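Local coordinates for protein catalase (Corynebacterium glutamicum, PDB 4B7H) that breaks down hydrogen peroxide to water and oxygen at a haem, carries a bound NADPH, and is inhibited by nitric oxide, at residues A[148-153]-A[450-455]; A[186-191]-A[294-299]; A[454-459]-A[496-501]. All coordinates share one frame; numbering follows the deposited sequence.

All three contacts lie on the same side of the subunit and crowd round one NADPH. Interaction 1 and interaction 2 have centres about 8 Å apart, interactions 2 and 3 about 11 Å, and 1 and 3 about 14 Å. In chain order, 148-153 and 186-191 come first, then the loop 294-299, then 450-455, 454-459 and 496-501; interaction 2 therefore falls wholly between the two segments of interaction 1, and interaction 3 begins where interaction 1 ends. I454 and Q455, on helix 454-463, belong to both 1 and 3. Interaction 2 lies within the catalase core, 1 ties that core to the approach to helix 454-463, and 3 packs this helix against helix 487-498; NADPH touches all three.

Interaction 1. Residues A[148-153]-A[450-455]; sequences FLRDGM and DDDFIQ. With NDP (NADPH dihydro-nicotinamide-adenine-dinucleotide phosphate), chain H.
R150 and D452 form an end-on salt bridge that ties a loop of the catalase core, just before helix 155-162, to the turn leading into helix 454-463 of the C-terminal region. The two side chains cross at about a right angle, yet their flat ends are nearly coplanar, with guanidinium and carboxylate planes 17° apart. Both terminal nitrogens converge on a single oxygen: R150 NH2 lies 2.9 Å from D452 OD1, and R150 NH1 lies 3.1 Å from the same D452 OD1. NH1 approaches the syn lone pair, whereas NH2 meets the oxygen nearly along the C-O bond, with the straighter N-H at 153°. Arginine suits this place because its planar, many-handed group can serve several partners; NE pairs with D292 and NH2 also bonds T294. A bend at chi3 (67°) turns the guanidinium out of line with the aliphatic stem. The other oxygen of D452, OD2, is held by S417 of the third subunit, so the bridge is also part of the tetramer interface.

Beside it, D451 shapes the start of the helix. Its OD1 accepts from the backbone N of I454, three residues on, in an Asx motif, and a short acidic side chain fits such a turn well. On the core side D151 makes an Asx turn, and the neighbouring G152 touches the haem. At the far end, Q455 O accepts a weak bond from the NADPH ribose hydroxyl O3D, 3.1 Å away.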
# COMPACT_ATOMS: atom_id res chain seq x y z
N PHE A 148 -24.61 -10.36 18.39
CA PHE A 148 -25.22 -9.13 18.88
C PHE A 148 -26.24 -8.49 17.93
O PHE A 148 -27.01 -7.63 18.36
CB PHE A 148 -24.15 -8.07 19.14
CG PHE A 148 -23.07 -8.49 20.11
CD1 PHE A 148 -23.21 -8.22 21.47
CD2 PHE A 148 -21.90 -9.08 19.66
CE1 PHE A 148 -22.21 -8.57 22.38
CE2 PHE A 148 -20.88 -9.44 20.56
CZ PHE A 148 -21.04 -9.18 21.91
N LEU A 149 -26.20 -8.86 16.65
CA LEU A 149 -26.95 -8.11 15.63
C LEU A 149 -27.52 -9.03 14.58
O LEU A 149 -27.08 -10.18 14.45
CB LEU A 149 -26.04 -7.10 14.93
CG LEU A 149 -25.31 -6.05 15.77
CD1 LEU A 149 -24.22 -5.40 14.93
CD2 LEU A 149 -26.29 -5.00 16.32
N ARG A 150 -28.51 -8.54 13.83
CA ARG A 150 -29.10 -9.31 12.74
C ARG A 150 -29.00 -8.61 11.39
O ARG A 150 -29.62 -9.03 10.40
CB ARG A 150 -30.56 -9.69 13.06
CG ARG A 150 -31.52 -8.51 13.21
CD ARG A 150 -32.93 -8.99 13.60
NE ARG A 150 -32.96 -9.57 14.94
CZ ARG A 150 -33.44 -8.98 16.03
NH1 ARG A 150 -33.96 -7.75 15.98
NH2 ARG A 150 -33.41 -9.63 17.19
N ASP A 151 -28.20 -7.55 11.32
CA ASP A 151 -28.01 -6.88 10.04
C ASP A 151 -26.61 -6.31 9.98
O ASP A 151 -26.17 -5.59 10.88
CB ASP A 151 -29.07 -5.79 9.87
CG ASP A 151 -29.28 -5.40 8.42
OD1 ASP A 151 -28.27 -5.14 7.74
OD2 ASP A 151 -30.45 -5.34 7.97
N GLY A 152 -25.89 -6.63 8.90
CA GLY A 152 -24.52 -6.19 8.73
C GLY A 152 -24.36 -4.68 8.67
O GLY A 152 -23.27 -4.17 8.95
N MET A 153 -25.42 -3.97 8.32
CA MET A 153 -25.39 -2.52 8.30
C MET A 153 -24.96 -1.96 9.67
O MET A 153 -24.35 -0.89 9.74
CB MET A 153 -26.76 -1.96 7.91
CG MET A 153 -26.81 -0.44 7.80
SD MET A 153 -25.72 0.22 6.51
CE MET A 153 -26.77 -0.01 5.08
N ASP A 450 -40.73 -14.31 18.04
CA ASP A 450 -39.62 -13.39 17.77
C ASP A 450 -39.76 -12.09 18.55
O ASP A 450 -40.72 -11.35 18.38
CB ASP A 450 -39.54 -13.05 16.28
CG ASP A 450 -39.00 -14.18 15.43
OD1 ASP A 450 -38.30 -15.07 15.97
OD2 ASP A 450 -39.25 -14.17 14.21
N ASP A 451 -38.77 -11.83 19.40
CA ASP A 451 -38.57 -10.51 20.01
C ASP A 451 -37.09 -10.44 20.39
O ASP A 451 -36.33 -11.37 20.10
CB ASP A 451 -39.50 -10.28 21.22
CG ASP A 451 -38.93 -10.82 22.53
OD1 ASP A 451 -38.22 -11.84 22.52
OD2 ASP A 451 -39.20 -10.20 23.58
N ASP A 452 -36.67 -9.35 21.03
CA ASP A 452 -35.25 -9.19 21.35
C ASP A 452 -34.84 -9.79 22.70
O ASP A 452 -33.65 -9.89 22.99
CB ASP A 452 -34.87 -7.70 21.33
CG ASP A 452 -34.94 -7.10 19.94
OD1 ASP A 452 -34.78 -7.84 18.95
OD2 ASP A 452 -35.12 -5.87 19.84
N PHE A 453 -35.82 -10.19 23.51
CA PHE A 453 -35.54 -10.52 24.90
C PHE A 453 -35.90 -11.93 25.37
O PHE A 453 -35.41 -12.36 26.41
CB PHE A 453 -36.20 -9.51 25.83
CG PHE A 453 -35.68 -8.11 25.66
CD1 PHE A 453 -34.45 -7.76 26.19
CD2 PHE A 453 -36.41 -7.16 24.95
CE1 PHE A 453 -33.96 -6.48 26.03
CE2 PHE A 453 -35.91 -5.88 24.77
CZ PHE A 453 -34.69 -5.54 25.32
N ILE A 454 -36.75 -12.65 24.63
CA ILE A 454 -37.23 -13.93 25.14
C ILE A 454 -36.12 -14.97 25.31
O ILE A 454 -36.07 -15.66 26.33
CB ILE A 454 -38.43 -14.50 24.32
CG1 ILE A 454 -39.07 -15.67 25.07
CG2 ILE A 454 -38.00 -14.92 22.91
CD1 ILE A 454 -39.52 -15.31 26.47
N GLN A 455 -35.22 -15.07 24.34
CA GLN A 455 -34.18 -16.08 24.44
C GLN A 455 -33.18 -15.88 25.59
O GLN A 455 -32.88 -16.84 26.30
CB GLN A 455 -33.49 -16.31 23.09
CG GLN A 455 -34.40 -17.02 22.07
CD GLN A 455 -33.63 -17.68 20.96
OE1 GLN A 455 -32.49 -17.32 20.69
NE2 GLN A 455 -34.24 -18.66 20.31
PA NDP H . -30.96 -26.57 26.25
O1A NDP H . -31.16 -26.88 27.69
O2A NDP H . -31.15 -27.77 25.38
O5B NDP H . -29.48 -25.99 26.07
C5B NDP H . -29.00 -24.97 26.92
C4B NDP H . -27.61 -24.62 26.44
O4B NDP H . -27.09 -23.57 27.24
C3B NDP H . -26.66 -25.82 26.56
O3B NDP H . -25.86 -25.92 25.40
C2B NDP H . -25.84 -25.45 27.78
O2B NDP H . -24.56 -26.06 27.86
C1B NDP H . -25.80 -23.94 27.64
N9A NDP H . -25.30 -23.26 28.86
C8A NDP H . -25.16 -23.78 30.11
N7A NDP H . -24.65 -22.83 30.93
C5A NDP H . -24.45 -21.70 30.21
C6A NDP H . -23.96 -20.44 30.54
N6A NDP H . -23.26 -20.28 31.67
N1A NDP H . -23.89 -19.47 29.57
C2A NDP H . -24.30 -19.74 28.28
N3A NDP H . -24.78 -20.99 27.95
C4A NDP H . -24.86 -21.96 28.90
O3 NDP H . -31.95 -25.36 25.85
PN NDP H . -32.06 -24.70 24.38
O1N NDP H . -31.13 -25.37 23.42
O2N NDP H . -33.51 -24.59 24.08
O5D NDP H . -31.52 -23.19 24.62
C5D NDP H . -31.89 -22.49 25.78
C4D NDP H . -31.00 -21.27 25.93
O4D NDP H . -29.66 -21.70 26.09
C3D NDP H . -31.03 -20.40 24.69
O3D NDP H . -32.02 -19.39 24.79
C2D NDP H . -29.61 -19.86 24.62
O2D NDP H . -29.55 -18.63 25.30
C1D NDP H . -28.76 -20.85 25.40
N1N NDP H . -27.89 -21.65 24.51
C2N NDP H . -28.44 -22.22 23.39
C3N NDP H . -27.69 -22.98 22.51
C7N NDP H . -28.38 -23.54 21.31
O7N NDP H . -27.63 -23.75 20.14
N7N NDP H . -29.68 -23.81 21.35
C4N NDP H . -26.21 -23.24 22.72
C5N NDP H . -25.72 -22.57 23.97
C6N NDP H . -26.56 -21.82 24.79
P2B NDP H . -24.35 -27.42 28.69
O1X NDP H . -24.85 -27.20 30.11
O2X NDP H . -25.13 -28.52 28.01
O3X NDP H . -22.86 -27.72 28.67

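Interaction 2. Residues A[186-191]-A[294-299]; sequences SAHQVT and TKTWSQ. With NDP (NADPH dihydro-nicotinamide-adenine-dinucleotide phosphate), chain H.
H188, on helix 187-194, reaches across to T294 in the loop before strand 305-314, and the two segments form one wall of the NADPH pocket of the catalase fold. The tight part is the imidazole, gripped at both nitrogens. H188 ND1 donates to T294 O over 2.9 Å, almost straight at 170°; the oxygen lies in the ring plane, although the nitrogen stands above the carbonyl plane. At the other corner H188 NE2 is 2.7 Å from NADPH O2D, a bond in which either could be the donor. With CG anti to the backbone N (chi1 -164°), the ring extends away from the helix, and the two bonds fix its rotation. Histidine suits the post because its two ring nitrogens can join a main-chain carbonyl to a ribose hydroxyl.

T296 packs more loosely, its OG1 3.7 Å from H188 CE1 at the ring edge. Beyond it the loop leaves the helix and turns to the cofactor, ending at partly exposed Q299. W297 O takes the carboxamide N7N of NADPH at 2.9 Å, Q299 N donates to phosphate oxygen O1N, and S298 OG lies 2.6 Å from NADPH O2N.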
# COMPACT_ATOMS: atom_id res chain seq x y z
N SER A 186 -29.25 -6.81 20.66
CA SER A 186 -28.02 -7.27 21.32
C SER A 186 -28.24 -8.08 22.60
O SER A 186 -27.31 -8.70 23.11
CB SER A 186 -27.14 -6.06 21.65
OG SER A 186 -27.74 -5.25 22.66
N ALA A 187 -29.46 -8.08 23.13
CA ALA A 187 -29.69 -8.64 24.46
C ALA A 187 -29.31 -10.12 24.60
O ALA A 187 -28.76 -10.52 25.62
CB ALA A 187 -31.12 -8.41 24.91
N HIS A 188 -29.58 -10.93 23.58
CA HIS A 188 -29.23 -12.34 23.69
C HIS A 188 -27.73 -12.53 23.89
O HIS A 188 -27.30 -13.17 24.86
CB HIS A 188 -29.70 -13.14 22.46
CG HIS A 188 -29.71 -14.62 22.69
ND1 HIS A 188 -30.15 -15.51 21.74
CD2 HIS A 188 -29.34 -15.36 23.76
CE1 HIS A 188 -30.04 -16.74 22.21
NE2 HIS A 188 -29.56 -16.67 23.44
N GLN A 189 -26.94 -11.94 23.00
CA GLN A 189 -25.50 -12.14 23.10
C GLN A 189 -24.88 -11.42 24.29
O GLN A 189 -23.92 -11.93 24.89
CB GLN A 189 -24.79 -11.74 21.80
CG GLN A 189 -23.28 -11.85 21.90
CD GLN A 189 -22.81 -13.25 22.25
OE1 GLN A 189 -23.47 -14.23 21.93
NE2 GLN A 189 -21.64 -13.34 22.88
N VAL A 190 -25.41 -10.26 24.67
CA VAL A 190 -24.86 -9.58 25.84
C VAL A 190 -25.08 -10.41 27.11
O VAL A 190 -24.20 -10.48 27.97
CB VAL A 190 -25.39 -8.14 25.98
CG1 VAL A 190 -24.88 -7.50 27.25
CG2 VAL A 190 -24.96 -7.31 24.77
N THR A 191 -26.22 -11.09 27.20
CA THR A 191 -26.47 -11.97 28.34
C THR A 191 -25.46 -13.12 28.37
O THR A 191 -24.92 -13.47 29.43
CB THR A 191 -27.92 -12.50 28.31
OG1 THR A 191 -28.82 -11.39 28.32
CG2 THR A 191 -28.20 -13.38 29.52
N THR A 294 -29.58 -13.68 15.95
CA THR A 294 -29.85 -13.46 17.37
C THR A 294 -30.76 -14.53 17.98
O THR A 294 -31.05 -14.50 19.18
CB THR A 294 -30.46 -12.06 17.64
OG1 THR A 294 -31.80 -12.00 17.13
CG2 THR A 294 -29.61 -10.96 17.00
N LYS A 295 -31.22 -15.48 17.16
CA LYS A 295 -32.07 -16.58 17.61
C LYS A 295 -31.36 -17.91 17.46
O LYS A 295 -31.00 -18.31 16.35
CB LYS A 295 -33.37 -16.63 16.80
CG LYS A 295 -34.17 -15.34 16.79
CD LYS A 295 -34.74 -15.02 18.16
CE LYS A 295 -35.64 -13.81 18.10
NZ LYS A 295 -34.87 -12.57 17.81
N THR A 296 -31.15 -18.62 18.57
CA THR A 296 -30.67 -19.99 18.50
C THR A 296 -31.83 -20.94 18.19
O THR A 296 -33.00 -20.62 18.45
CB THR A 296 -29.99 -20.42 19.81
OG1 THR A 296 -30.84 -20.10 20.93
CG2 THR A 296 -28.66 -19.70 19.97
N TRP A 297 -31.51 -22.10 17.63
CA TRP A 297 -32.49 -23.18 17.49
C TRP A 297 -32.43 -24.00 18.76
O TRP A 297 -31.36 -24.48 19.14
CB TRP A 297 -32.14 -24.11 16.33
CG TRP A 297 -32.15 -23.54 14.94
CD1 TRP A 297 -32.60 -22.31 14.54
CD2 TRP A 297 -31.67 -24.20 13.77
NE1 TRP A 297 -32.43 -22.17 13.17
CE2 TRP A 297 -31.86 -23.33 12.68
CE3 TRP A 297 -31.09 -25.46 13.53
CZ2 TRP A 297 -31.50 -23.67 11.37
CZ3 TRP A 297 -30.73 -25.79 12.23
CH2 TRP A 297 -30.93 -24.90 11.17
N SER A 298 -33.57 -24.18 19.42
CA SER A 298 -33.58 -24.98 20.63
C SER A 298 -33.09 -26.41 20.37
O SER A 298 -33.51 -27.05 19.39
CB SER A 298 -34.96 -25.01 21.26
OG SER A 298 -34.97 -25.90 22.36
N GLN A 299 -32.22 -26.90 21.24
CA GLN A 299 -31.70 -28.26 21.14
C GLN A 299 -32.75 -29.29 21.55
O GLN A 299 -32.56 -30.49 21.34
CB GLN A 299 -30.41 -28.41 21.94
CG GLN A 299 -29.29 -27.56 21.33
CD GLN A 299 -28.16 -27.25 22.29
OE1 GLN A 299 -28.32 -26.46 23.23
NE2 GLN A 299 -27.01 -27.84 22.04
PA NDP H . -30.96 -26.57 26.25
O1A NDP H . -31.16 -26.88 27.69
O2A NDP H . -31.15 -27.77 25.38
O5B NDP H . -29.48 -25.99 26.07
C5B NDP H . -29.00 -24.97 26.92
C4B NDP H . -27.61 -24.62 26.44
O4B NDP H . -27.09 -23.57 27.24
C3B NDP H . -26.66 -25.82 26.56
O3B NDP H . -25.86 -25.92 25.40
C2B NDP H . -25.84 -25.45 27.78
O2B NDP H . -24.56 -26.06 27.86
C1B NDP H . -25.80 -23.94 27.64
N9A NDP H . -25.30 -23.26 28.86
C8A NDP H . -25.16 -23.78 30.11
N7A NDP H . -24.65 -22.83 30.93
C5A NDP H . -24.45 -21.70 30.21
C6A NDP H . -23.96 -20.44 30.54
N6A NDP H . -23.26 -20.28 31.67
N1A NDP H . -23.89 -19.47 29.57
C2A NDP H . -24.30 -19.74 28.28
N3A NDP H . -24.78 -20.99 27.95
C4A NDP H . -24.86 -21.96 28.90
O3 NDP H . -31.95 -25.36 25.85
PN NDP H . -32.06 -24.70 24.38
O1N NDP H . -31.13 -25.37 23.42
O2N NDP H . -33.51 -24.59 24.08
O5D NDP H . -31.52 -23.19 24.62
C5D NDP H . -31.89 -22.49 25.78
C4D NDP H . -31.00 -21.27 25.93
O4D NDP H . -29.66 -21.70 26.09
C3D NDP H . -31.03 -20.40 24.69
O3D NDP H . -32.02 -19.39 24.79
C2D NDP H . -29.61 -19.86 24.62
O2D NDP H . -29.55 -18.63 25.30
C1D NDP H . -28.76 -20.85 25.40
N1N NDP H . -27.89 -21.65 24.51
C2N NDP H . -28.44 -22.22 23.39
C3N NDP H . -27.69 -22.98 22.51
C7N NDP H . -28.38 -23.54 21.31
O7N NDP H . -27.63 -23.75 20.14
N7N NDP H . -29.68 -23.81 21.35
C4N NDP H . -26.21 -23.24 22.72
C5N NDP H . -25.72 -22.57 23.97
C6N NDP H . -26.56 -21.82 24.79
P2B NDP H . -24.35 -27.42 28.69
O1X NDP H . -24.85 -27.20 30.11
O2X NDP H . -25.13 -28.52 28.01
O3X NDP H . -22.86 -27.72 28.67

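Interaction 3. Residues A[454-459]-A[496-501]; sequences IQPGIL and NNVDEN. With NDP (NADPH dihydro-nicotinamide-adenine-dinucleotide phosphate), chain H.
P456 and V498 meet where helix 454-463 packs against the end of helix 487-498, and the contact between these segments is entirely one of van der Waals packing, with no hydrogen bond across it. The apolar share comes from P456 CB, which touches V498 CG1 at 3.9 Å. That methyl is anti to the backbone N of V498 (chi1 171°), and it also lies against the main chain at P456 C and G457 N. Proline fits the first turn of a helix, where its missing N-H costs no bond, and valine offers a compact branched surface beside it.

A backbone approach comes next: G457 CA lies 3.4 Å from V498 O, and G457 CA and V498 CA are 4.9 Å apart. Glycine, with no side chain, lets the V498 carbonyl, which R461 bonds, come this close to the helix backbone.

Polar groups shape the ends. D499 is where helix 487-498 gives way to helix 500-514; it is the N-cap of the latter, its OD1 accepting weakly from N501 N at 2.8 Å and also from L502 N, while OD2 forms a salt bridge with R461.

Ligand contacts come from another face of helix 454-463, where L459 CB lies 3.5 Å from NADPH O2D. The arrangement is that of close helix packing through a glycine in the C-terminal helical region of a catalase, beside its NADPH site.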
# COMPACT_ATOMS: atom_id res chain seq x y z
N ILE A 454 -36.75 -12.65 24.63
CA ILE A 454 -37.23 -13.93 25.14
C ILE A 454 -36.12 -14.97 25.31
O ILE A 454 -36.07 -15.66 26.33
CB ILE A 454 -38.43 -14.50 24.32
CG1 ILE A 454 -39.07 -15.67 25.07
CG2 ILE A 454 -38.00 -14.92 22.91
CD1 ILE A 454 -39.52 -15.31 26.47
N GLN A 455 -35.22 -15.07 24.34
CA GLN A 455 -34.18 -16.08 24.44
C GLN A 455 -33.18 -15.88 25.59
O GLN A 455 -32.88 -16.84 26.30
CB GLN A 455 -33.49 -16.31 23.09
CG GLN A 455 -34.40 -17.02 22.07
CD GLN A 455 -33.63 -17.68 20.96
OE1 GLN A 455 -32.49 -17.32 20.69
NE2 GLN A 455 -34.24 -18.66 20.31
N PRO A 456 -32.67 -14.65 25.80
CA PRO A 456 -31.83 -14.52 27.01
C PRO A 456 -32.65 -14.68 28.29
O PRO A 456 -32.10 -15.09 29.31
CB PRO A 456 -31.27 -13.09 26.90
CG PRO A 456 -32.17 -12.38 25.93
CD PRO A 456 -32.61 -13.44 24.96
N GLY A 457 -33.94 -14.34 28.24
CA GLY A 457 -34.82 -14.57 29.38
C GLY A 457 -34.94 -16.04 29.71
O GLY A 457 -34.90 -16.44 30.87
N ILE A 458 -35.09 -16.86 28.67
CA ILE A 458 -35.12 -18.32 28.79
C ILE A 458 -33.80 -18.86 29.36
O ILE A 458 -33.79 -19.73 30.23
CB ILE A 458 -35.45 -18.99 27.43
CG1 ILE A 458 -36.92 -18.74 27.06
CG2 ILE A 458 -35.19 -20.48 27.48
CD1 ILE A 458 -37.29 -19.18 25.65
N LEU A 459 -32.68 -18.35 28.85
CA LEU A 459 -31.38 -18.73 29.39
C LEU A 459 -31.33 -18.46 30.90
O LEU A 459 -30.96 -19.34 31.68
CB LEU A 459 -30.25 -17.98 28.67
CG LEU A 459 -28.80 -18.11 29.17
CD1 LEU A 459 -28.31 -19.55 29.13
CD2 LEU A 459 -27.87 -17.21 28.36
N ASN A 496 -34.18 -5.36 32.86
CA ASN A 496 -35.55 -5.70 33.26
C ASN A 496 -36.29 -6.42 32.15
O ASN A 496 -37.06 -7.35 32.40
CB ASN A 496 -36.34 -4.46 33.68
CG ASN A 496 -35.94 -3.95 35.04
OD1 ASN A 496 -35.34 -4.68 35.85
ND2 ASN A 496 -36.27 -2.70 35.33
N ASN A 497 -36.05 -6.00 30.90
CA ASN A 497 -36.69 -6.62 29.75
C ASN A 497 -36.23 -8.05 29.52
O ASN A 497 -37.00 -8.88 29.04
CB ASN A 497 -36.48 -5.79 28.48
CG ASN A 497 -37.32 -4.52 28.45
OD1 ASN A 497 -37.00 -3.58 27.73
ND2 ASN A 497 -38.39 -4.49 29.23
N VAL A 498 -34.97 -8.35 29.83
CA VAL A 498 -34.52 -9.74 29.80
C VAL A 498 -35.26 -10.55 30.87
O VAL A 498 -35.86 -11.59 30.58
CB VAL A 498 -32.98 -9.84 29.99
CG1 VAL A 498 -32.56 -11.29 30.17
CG2 VAL A 498 -32.26 -9.21 28.80
N ASP A 499 -35.23 -10.05 32.10
CA ASP A 499 -35.91 -10.69 33.22
C ASP A 499 -35.98 -9.70 34.39
O ASP A 499 -34.98 -9.07 34.73
CB ASP A 499 -35.18 -11.96 33.64
CG ASP A 499 -35.83 -12.64 34.81
OD1 ASP A 499 -35.52 -12.27 35.97
OD2 ASP A 499 -36.65 -13.55 34.58
N GLU A 500 -37.16 -9.57 34.99
CA GLU A 500 -37.34 -8.57 36.03
C GLU A 500 -36.51 -8.85 37.27
O GLU A 500 -36.06 -7.93 37.95
CB GLU A 500 -38.82 -8.44 36.40
CG GLU A 500 -39.65 -7.69 35.37
CD GLU A 500 -41.07 -7.47 35.83
OE1 GLU A 500 -41.66 -8.39 36.44
OE2 GLU A 500 -41.60 -6.36 35.59
N ASN A 501 -36.28 -10.13 37.58
CA ASN A 501 -35.47 -10.46 38.74
C ASN A 501 -33.99 -10.20 38.47
O ASN A 501 -33.27 -9.69 39.33
CB ASN A 501 -35.72 -11.90 39.19
CG ASN A 501 -37.13 -12.11 39.66
OD1 ASN A 501 -37.62 -11.37 40.52
ND2 ASN A 501 -37.81 -13.09 39.08
PA NDP H . -30.96 -26.57 26.25
O1A NDP H . -31.16 -26.88 27.69
O2A NDP H . -31.15 -27.77 25.38
O5B NDP H . -29.48 -25.99 26.07
C5B NDP H . -29.00 -24.97 26.92
C4B NDP H . -27.61 -24.62 26.44
O4B NDP H . -27.09 -23.57 27.24
C3B NDP H . -26.66 -25.82 26.56
O3B NDP H . -25.86 -25.92 25.40
C2B NDP H . -25.84 -25.45 27.78
O2B NDP H . -24.56 -26.06 27.86
C1B NDP H . -25.80 -23.94 27.64
N9A NDP H . -25.30 -23.26 28.86
C8A NDP H . -25.16 -23.78 30.11
N7A NDP H . -24.65 -22.83 30.93
C5A NDP H . -24.45 -21.70 30.21
C6A NDP H . -23.96 -20.44 30.54
N6A NDP H . -23.26 -20.28 31.67
N1A NDP H . -23.89 -19.47 29.57
C2A NDP H . -24.30 -19.74 28.28
N3A NDP H . -24.78 -20.99 27.95
C4A NDP H . -24.86 -21.96 28.90
O3 NDP H . -31.95 -25.36 25.85
PN NDP H . -32.06 -24.70 24.38
O1N NDP H . -31.13 -25.37 23.42
O2N NDP H . -33.51 -24.59 24.08
O5D NDP H . -31.52 -23.19 24.62
C5D NDP H . -31.89 -22.49 25.78
C4D NDP H . -31.00 -21.27 25.93
O4D NDP H . -29.66 -21.70 26.09
C3D NDP H . -31.03 -20.40 24.69
O3D NDP H . -32.02 -19.39 24.79
C2D NDP H . -29.61 -19.86 24.62
O2D NDP H . -29.55 -18.63 25.30
C1D NDP H . -28.76 -20.85 25.40
N1N NDP H . -27.89 -21.65 24.51
C2N NDP H . -28.44 -22.22 23.39
C3N NDP H . -27.69 -22.98 22.51
C7N NDP H . -28.38 -23.54 21.31
O7N NDP H . -27.63 -23.75 20.14
N7N NDP H . -29.68 -23.81 21.35
C4N NDP H . -26.21 -23.24 22.72
C5N NDP H . -25.72 -22.57 23.97
C6N NDP H . -26.56 -21.82 24.79
P2B NDP H . -24.35 -27.42 28.69
O1X NDP H . -24.85 -27.20 30.11
O2X NDP H . -25.13 -28.52 28.01
O3X NDP H . -22.86 -27.72 28.67